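D-threo-3-hydroxyaspartate dehydratase (Delftia, PDB 3WQC) is a pyridoxal-5'-phosphate enzyme that deaminates D-threo-3-hydroxyaspartate to oxaloacetate and ammonium, with divalent metal ions as additional cofactors. Local coordinates at residues A245-F250 and H361-G366; S227-L232 and L253-I258; P50-S55 and P59-Q64. All coordinates share one frame; numbering follows the deposited sequence.

Contact 1 of 3, residues A245-F250 and H361-G366; sequences AGVYVF and HACATG. With MG (magnesium ion), chain K; PLP (pyridoxal-5'-phosphate), chain J.
V247 and A362 mark the nearest backbone approach, CA to CA 6.7 Å, where the 3-10 turn 247-249 faces the start of helix 362-366. With CG1 at chi1 69°, V247 holds CG2 anti to its backbone N, so this methyl reaches 3.8 Å from C363 SG and also rests on A362 CB. The small A362 methyl fits between V247 and F250, lying 4.1 Å from F250 CB and at the edge of the F250 ring. This apolar seam joins two polar sites. G246, bare of a side chain, brings its N within 2.6 Å of PLP O1P in an almost straight bond (172°), and V247 N adds a bond to PLP O3P. Across the seam, H361 NE2 (2.1 Å) and C363 SG (2.6 Å) bind the magnesium ion, whose other four ligands are waters; nitrogen and sulfur suit the manganese, cobalt or nickel cofactors better than magnesium. One of these waters donates to PLP O3P, linking metal and phosphate. D296 holds H361 ND1, fixing the ring's rotation. Around the contact, helices 27-44 and 58-66 pack on V249, L268 of strand 268-278 touches F250 and A362, and W290 of the second subunit meets the H361 ring.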
# COMPACT_ATOMS: atom_id res chain seq x y z
N ALA B 245 21.02 -7.03 -1.06
CA ALA B 245 20.02 -7.34 0.01
C ALA B 245 19.44 -5.98 0.38
O ALA B 245 20.11 -4.95 0.26
CB ALA B 245 20.71 -7.91 1.26
N GLY B 246 18.16 -6.00 0.71
CA GLY B 246 17.47 -4.70 1.01
C GLY B 246 16.69 -4.74 2.31
O GLY B 246 16.81 -3.77 3.09
N VAL B 247 15.82 -5.73 2.53
CA VAL B 247 14.85 -5.62 3.66
C VAL B 247 15.63 -5.68 4.97
O VAL B 247 15.11 -5.17 5.98
CB VAL B 247 13.75 -6.68 3.61
CG1 VAL B 247 14.28 -8.12 3.88
CG2 VAL B 247 12.59 -6.28 4.53
N TYR B 248 16.81 -6.28 4.99
CA TYR B 248 17.61 -6.39 6.23
C TYR B 248 17.79 -5.05 6.94
O TYR B 248 18.09 -5.04 8.15
CB TYR B 248 19.01 -7.01 5.91
CG TYR B 248 19.93 -5.94 5.36
CD1 TYR B 248 19.93 -5.56 4.00
CD2 TYR B 248 20.85 -5.25 6.22
CE1 TYR B 248 20.73 -4.54 3.52
CE2 TYR B 248 21.60 -4.21 5.75
CZ TYR B 248 21.63 -3.88 4.42
OH TYR B 248 22.42 -2.87 3.94
N VAL B 249 17.79 -3.93 6.24
CA VAL B 249 18.07 -2.66 6.86
C VAL B 249 17.11 -2.44 8.03
O VAL B 249 17.54 -1.87 9.11
CB VAL B 249 18.11 -1.49 5.82
CG1 VAL B 249 16.71 -1.17 5.21
CG2 VAL B 249 18.70 -0.20 6.42
N PHE B 250 15.85 -2.87 7.84
CA PHE B 250 14.86 -2.79 8.93
C PHE B 250 14.47 -4.11 9.53
O PHE B 250 14.05 -4.17 10.72
CB PHE B 250 13.56 -2.07 8.45
CG PHE B 250 13.82 -0.68 7.89
CD1 PHE B 250 14.80 0.22 8.46
CD2 PHE B 250 13.02 -0.22 6.83
CE1 PHE B 250 14.97 1.53 7.94
CE2 PHE B 250 13.18 1.09 6.35
CZ PHE B 250 14.17 1.94 6.87
N HIS B 361 5.81 -6.80 6.49
CA HIS B 361 6.71 -6.68 5.40
C HIS B 361 7.17 -5.27 5.36
O HIS B 361 6.38 -4.33 5.06
CB HIS B 361 5.96 -7.07 4.11
CG HIS B 361 6.80 -7.08 2.89
ND1 HIS B 361 6.25 -7.39 1.65
CD2 HIS B 361 8.15 -6.91 2.70
CE1 HIS B 361 7.24 -7.39 0.68
NE2 HIS B 361 8.42 -7.11 1.30
N ALA B 362 8.44 -5.01 5.74
CA ALA B 362 8.91 -3.61 5.88
C ALA B 362 8.78 -2.83 4.55
O ALA B 362 8.36 -1.66 4.55
CB ALA B 362 10.37 -3.55 6.37
N CYS B 363 9.02 -3.48 3.41
CA CYS B 363 9.02 -2.75 2.12
C CYS B 363 7.59 -2.27 1.84
O CYS B 363 7.39 -1.23 1.24
CB CYS B 363 9.41 -3.76 0.98
SG CYS B 363 10.91 -4.74 1.46
N ALA B 364 6.61 -3.13 2.18
CA ALA B 364 5.18 -2.80 1.87
C ALA B 364 4.68 -1.72 2.82
O ALA B 364 4.05 -0.72 2.43
CB ALA B 364 4.35 -4.05 1.98
N THR B 365 5.00 -1.86 4.15
CA THR B 365 4.53 -0.82 5.12
C THR B 365 5.22 0.48 4.84
O THR B 365 4.52 1.54 4.83
CB THR B 365 4.84 -1.28 6.56
OG1 THR B 365 4.11 -2.51 6.81
CG2 THR B 365 4.55 -0.18 7.59
N GLY B 366 6.52 0.50 4.53
CA GLY B 366 7.21 1.79 4.36
C GLY B 366 6.59 2.59 3.21
O GLY B 366 6.50 3.84 3.26
MG MG K . 10.37 -7.05 0.39
N1 PLP J . 17.55 -8.33 -5.77
C2 PLP J . 16.42 -8.12 -6.46
C2A PLP J . 16.40 -8.28 -7.97
C3 PLP J . 15.23 -7.72 -5.75
O3 PLP J . 14.12 -7.49 -6.44
C4 PLP J . 15.31 -7.60 -4.32
C4A PLP J . 14.15 -7.17 -3.61
C5 PLP J . 16.56 -7.84 -3.67
C6 PLP J . 17.64 -8.28 -4.43
C5A PLP J . 16.69 -7.72 -2.17
O4P PLP J . 15.90 -8.83 -1.53
P PLP J . 15.57 -8.67 0.03
O1P PLP J . 16.87 -8.31 0.63
O2P PLP J . 15.11 -10.03 0.42
O3P PLP J . 14.59 -7.58 0.22
O HOH W 1 12.20 -7.36 -0.60
O HOH W 2 9.82 -9.04 -0.45
O HOH W 3 9.53 -6.39 -1.43
O HOH W 4 11.16 -8.13 1.95

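Contact 2 of 3, residues S227-L232 and L253-I258; sequences STPTAL and LVMRNI. With PLP (pyridoxal-5'-phosphate), chain J.
Helix against helix, P229 and T228 of segment 227-232 pack on M255 and I258 of segment 253-258, in a buried apolar contact next to the cofactor phosphate, where a helix of the alanine racemase-type barrel meets helix 253-258. The short axes pass 11.3 Å apart at a signed crossing angle of -42°, a spacing wide enough for side chains to fill. P229 suits the first turn of a helix, where its missing N-H costs no helical bond, and its compact ring offers CG 3.7 Å from M255 CE, the two side chains running about at right angles. The flexible thioether bends at chi2 and chi3 to reach there; M255 has a second conformer, so these contacts describe one of two. I258 CG2 meets P229 CB at 4.1 Å. T228 faces two ways: CG2, anti to the backbone N, touches M255 SD at 3.7 Å, whereas OG1 (chi1 -83°) donates to PLP O1P at 2.6 Å. T228 N points straight at PLP O2P (3.0 Å, 179°), so the phosphate sits at the N-terminal end of helix 228-233, whose dipole probably helps hold the charge; S227 is the N-cap. On the flanks, helix 192-215 lays L195 against both P229 and I258, helix 27-44 covers A231 and L232, and D252 bonds to M255 N at the start of helix 253-258.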
# COMPACT_ATOMS: atom_id res chain seq x y z
N SER B 227 19.21 -12.33 -1.78
CA SER B 227 17.98 -11.94 -1.12
C SER B 227 18.49 -11.81 0.34
O SER B 227 19.56 -12.35 0.67
CB SER B 227 16.88 -13.01 -1.24
OG SER B 227 17.30 -14.22 -0.57
N THR B 228 17.74 -11.16 1.22
CA THR B 228 18.24 -11.00 2.59
C THR B 228 18.46 -12.41 3.21
O THR B 228 19.48 -12.63 3.84
CB THR B 228 17.28 -10.07 3.42
OG1 THR B 228 17.66 -8.74 3.09
CG2 THR B 228 17.54 -10.30 4.94
N PRO B 229 17.47 -13.33 3.10
CA PRO B 229 17.72 -14.64 3.80
C PRO B 229 18.98 -15.37 3.26
O PRO B 229 19.71 -15.98 4.05
CB PRO B 229 16.44 -15.42 3.52
CG PRO B 229 15.36 -14.30 3.30
CD PRO B 229 16.10 -13.23 2.55
N THR B 230 19.16 -15.41 1.93
CA THR B 230 20.33 -16.15 1.39
C THR B 230 21.60 -15.37 1.64
O THR B 230 22.66 -15.98 1.81
CB THR B 230 20.23 -16.49 -0.10
OG1 THR B 230 19.89 -15.29 -0.85
CG2 THR B 230 19.11 -17.52 -0.29
N ALA B 231 21.54 -14.03 1.68
CA ALA B 231 22.78 -13.26 2.05
C ALA B 231 23.29 -13.67 3.43
O ALA B 231 24.51 -13.78 3.67
CB ALA B 231 22.59 -11.75 1.99
N LEU B 232 22.34 -13.82 4.35
CA LEU B 232 22.66 -14.14 5.75
C LEU B 232 22.99 -15.61 6.00
O LEU B 232 23.63 -15.96 7.00
CB LEU B 232 21.54 -13.68 6.67
CG LEU B 232 21.43 -12.12 6.71
CD1 LEU B 232 20.12 -11.70 7.45
CD2 LEU B 232 22.67 -11.42 7.29
N LEU B 253 8.44 -8.96 10.37
CA LEU B 253 8.02 -10.21 10.97
C LEU B 253 8.09 -11.41 10.02
O LEU B 253 8.32 -12.55 10.45
CB LEU B 253 6.58 -10.12 11.48
CG LEU B 253 6.46 -9.06 12.65
CD1 LEU B 253 4.96 -8.80 12.86
CD2 LEU B 253 7.12 -9.64 13.91
N VAL B 254 7.97 -11.16 8.71
CA VAL B 254 8.22 -12.25 7.72
C VAL B 254 9.69 -12.72 7.89
O VAL B 254 9.92 -13.94 7.94
CB VAL B 254 7.94 -11.75 6.30
CG1 VAL B 254 8.61 -12.64 5.25
CG2 VAL B 254 6.43 -11.76 6.12
N MET B 255 10.65 -11.83 8.04
CA MET B 255 12.07 -12.21 8.24
C MET B 255 12.26 -12.92 9.56
O MET B 255 13.04 -13.90 9.66
CB MET B 255 13.05 -11.02 8.18
CG MET B 255 13.17 -10.42 6.77
SD MET B 255 14.04 -11.47 5.59
CE MET B 255 12.89 -11.76 4.24
N ARG B 256 11.58 -12.45 10.61
CA ARG B 256 11.63 -13.11 11.93
C ARG B 256 11.15 -14.57 11.77
O ARG B 256 11.81 -15.53 12.28
CB ARG B 256 10.71 -12.36 12.91
CG ARG B 256 10.75 -12.98 14.30
CD ARG B 256 9.63 -14.03 14.43
NE ARG B 256 9.42 -14.44 15.82
CZ ARG B 256 8.54 -15.38 16.20
NH1 ARG B 256 7.76 -16.02 15.30
NH2 ARG B 256 8.42 -15.66 17.51
N ASN B 257 10.05 -14.81 11.04
CA ASN B 257 9.53 -16.13 10.85
C ASN B 257 10.44 -17.03 9.96
O ASN B 257 10.50 -18.27 10.17
CB ASN B 257 8.16 -16.12 10.28
CG ASN B 257 7.10 -15.79 11.33
OD1 ASN B 257 7.34 -16.02 12.54
ND2 ASN B 257 5.90 -15.40 10.87
N ILE B 258 11.14 -16.41 9.00
CA ILE B 258 12.08 -17.17 8.17
C ILE B 258 13.23 -17.62 9.07
O ILE B 258 13.83 -18.71 8.81
CB ILE B 258 12.61 -16.28 6.98
CG1 ILE B 258 11.47 -16.20 5.97
CG2 ILE B 258 13.85 -16.95 6.28
CD1 ILE B 258 11.69 -15.01 5.00
N1 PLP J . 17.55 -8.33 -5.77
C2 PLP J . 16.42 -8.12 -6.46
C2A PLP J . 16.40 -8.28 -7.97
C3 PLP J . 15.23 -7.72 -5.75
O3 PLP J . 14.12 -7.49 -6.44
C4 PLP J . 15.31 -7.60 -4.32
C4A PLP J . 14.15 -7.17 -3.61
C5 PLP J . 16.56 -7.84 -3.67
C6 PLP J . 17.64 -8.28 -4.43
C5A PLP J . 16.69 -7.72 -2.17
O4P PLP J . 15.90 -8.83 -1.53
P PLP J . 15.57 -8.67 0.03
O1P PLP J . 16.87 -8.31 0.63
O2P PLP J . 15.11 -10.03 0.42
O3P PLP J . 14.59 -7.58 0.22

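Contact 3 of 3, residues P50-S55 and P59-Q64; sequences PHVKTS and PVAAAQ. With PLP (pyridoxal-5'-phosphate), chain J.
P50 CB lies over one face of the Q64 amide, 3.5 Å from OE1, the two side chains sliding past each other in opposite directions, while the H51 imidazole, which does not touch segment 59-64, packs on the cofactor. K53 CD lies 3.5 Å above one face of that imidazole, toward the rim, and at the edge H51 ND1 takes the N-H of K53 nearly in the ring plane (3.1 Å), which helps set how the ring is turned. H51 CD2 approaches PLP C4 obliquely at 3.4 Å. K53 is covalently joined through NZ to PLP C4A (1.4 Å), the lysine linkage of pyridoxal enzymes; its long chain, extended until it bends at chi4, spans the distance. The rest of the seam is short side chains: V52 CG1 on A61 CB, and S55 OG on V60 CB at 3.6 Å. A water bridges S55 OG and Q64 NE2, each at 2.8 Å, so a serine and a glutamine both find a polar partner in a buried place. V52 packs on E79 and F83 of helix 77-85 and on strand 72-74; helix 27-44 packs on A63 and Q64, and Q329 of the second subunit donates to K53 O.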
# COMPACT_ATOMS: atom_id res chain seq x y z
N PRO B 50 23.33 -2.62 -1.64
CA PRO B 50 22.01 -2.68 -0.97
C PRO B 50 20.92 -2.34 -1.98
O PRO B 50 21.06 -1.46 -2.86
CB PRO B 50 22.10 -1.58 0.12
CG PRO B 50 23.29 -0.70 -0.24
CD PRO B 50 24.24 -1.62 -1.07
N HIS B 51 19.80 -3.00 -1.76
CA HIS B 51 18.58 -2.68 -2.56
C HIS B 51 17.76 -1.66 -1.83
O HIS B 51 17.23 -1.94 -0.75
CB HIS B 51 17.77 -3.99 -2.81
CG HIS B 51 16.96 -3.85 -4.05
ND1 HIS B 51 16.19 -2.70 -4.30
CD2 HIS B 51 16.83 -4.68 -5.18
CE1 HIS B 51 15.67 -2.79 -5.54
NE2 HIS B 51 16.02 -4.03 -6.05
N VAL B 52 17.66 -0.46 -2.39
CA VAL B 52 16.97 0.65 -1.72
C VAL B 52 15.46 0.57 -1.92
O VAL B 52 14.78 1.46 -1.40
CB VAL B 52 17.52 2.04 -2.17
CG1 VAL B 52 19.00 2.14 -1.77
CG2 VAL B 52 17.29 2.32 -3.67
N LYS B 53 14.93 -0.47 -2.56
CA LYS B 53 13.48 -0.48 -2.74
C LYS B 53 12.76 -0.62 -1.40
O LYS B 53 11.56 -0.27 -1.30
CB LYS B 53 13.02 -1.58 -3.66
CG LYS B 53 13.09 -2.98 -3.06
CD LYS B 53 12.64 -3.94 -4.18
CE LYS B 53 12.51 -5.30 -3.55
NZ LYS B 53 13.21 -6.36 -4.31
N THR B 54 13.46 -1.05 -0.32
CA THR B 54 12.79 -1.24 0.98
C THR B 54 12.55 0.18 1.58
O THR B 54 11.45 0.34 2.20
CB THR B 54 13.75 -2.01 1.92
OG1 THR B 54 13.80 -3.36 1.38
CG2 THR B 54 13.24 -2.07 3.35
N SER B 55 13.50 1.15 1.49
CA SER B 55 13.29 2.43 2.19
C SER B 55 13.06 3.55 1.24
O SER B 55 12.38 4.54 1.58
CB SER B 55 14.58 2.78 3.02
OG SER B 55 15.66 3.22 2.17
N PRO B 59 18.68 9.37 3.35
CA PRO B 59 19.51 9.21 4.57
C PRO B 59 19.70 7.76 4.99
O PRO B 59 20.70 7.41 5.61
CB PRO B 59 18.74 9.98 5.70
CG PRO B 59 17.37 10.25 5.14
CD PRO B 59 17.50 10.26 3.61
N VAL B 60 18.74 6.89 4.63
CA VAL B 60 18.93 5.46 4.98
C VAL B 60 20.02 4.88 4.07
O VAL B 60 21.00 4.24 4.59
CB VAL B 60 17.66 4.63 4.78
CG1 VAL B 60 17.89 3.10 5.00
CG2 VAL B 60 16.54 5.14 5.73
N ALA B 61 19.99 5.16 2.77
CA ALA B 61 21.04 4.68 1.87
C ALA B 61 22.38 5.34 2.25
O ALA B 61 23.44 4.70 2.07
CB ALA B 61 20.68 5.06 0.43
N ALA B 62 22.36 6.59 2.75
CA ALA B 62 23.63 7.22 3.15
C ALA B 62 24.26 6.44 4.28
O ALA B 62 25.48 6.27 4.35
CB ALA B 62 23.43 8.69 3.59
N ALA B 63 23.48 5.96 5.23
CA ALA B 63 23.99 5.14 6.33
C ALA B 63 24.56 3.83 5.81
O ALA B 63 25.60 3.33 6.28
CB ALA B 63 22.92 4.86 7.40
N GLN B 64 23.87 3.20 4.88
CA GLN B 64 24.41 1.96 4.22
C GLN B 64 25.75 2.26 3.51
O GLN B 64 26.70 1.46 3.67
CB GLN B 64 23.38 1.42 3.24
CG GLN B 64 22.14 0.86 4.04
CD GLN B 64 20.96 0.51 3.16
OE1 GLN B 64 20.54 -0.71 3.11
NE2 GLN B 64 20.38 1.50 2.53
N1 PLP J . 17.55 -8.33 -5.77
C2 PLP J . 16.42 -8.12 -6.46
C2A PLP J . 16.40 -8.28 -7.97
C3 PLP J . 15.23 -7.72 -5.75
O3 PLP J . 14.12 -7.49 -6.44
C4 PLP J . 15.31 -7.60 -4.32
C4A PLP J . 14.15 -7.17 -3.61
C5 PLP J . 16.56 -7.84 -3.67
C6 PLP J . 17.64 -8.28 -4.43
C5A PLP J . 16.69 -7.72 -2.17
O4P PLP J . 15.90 -8.83 -1.53
P PLP J . 15.57 -8.67 0.03
O1P PLP J . 16.87 -8.31 0.63
O2P PLP J . 15.11 -10.03 0.42
O3P PLP J . 14.59 -7.58 0.22
O HOH W 5 17.63 1.31 1.92

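The three contacts converge on one cofactor: contact 3 supplies the covalent lysine, and contacts 1 and 2 grip the phosphate from backbone N-H groups and a threonine hydroxyl. Contact 1 lies in the middle, its centre about 10 Å from the centres of both others, whereas contacts 2 and 3 are about 17 Å apart between centres and do not touch. T228 OG1 reaches Y248 N at 3.2 Å, tying contact 2 to the 3-10 turn. A245 O receives H51 N at 2.8 Å, joining contact 1 to contact 3, and C363 SG packs 3.2 Å from T54 OG1, bringing the metal site beside the lysine loop. Along the chain the segments of contacts 1 and 2 alternate, while contact 3 closes before either begins.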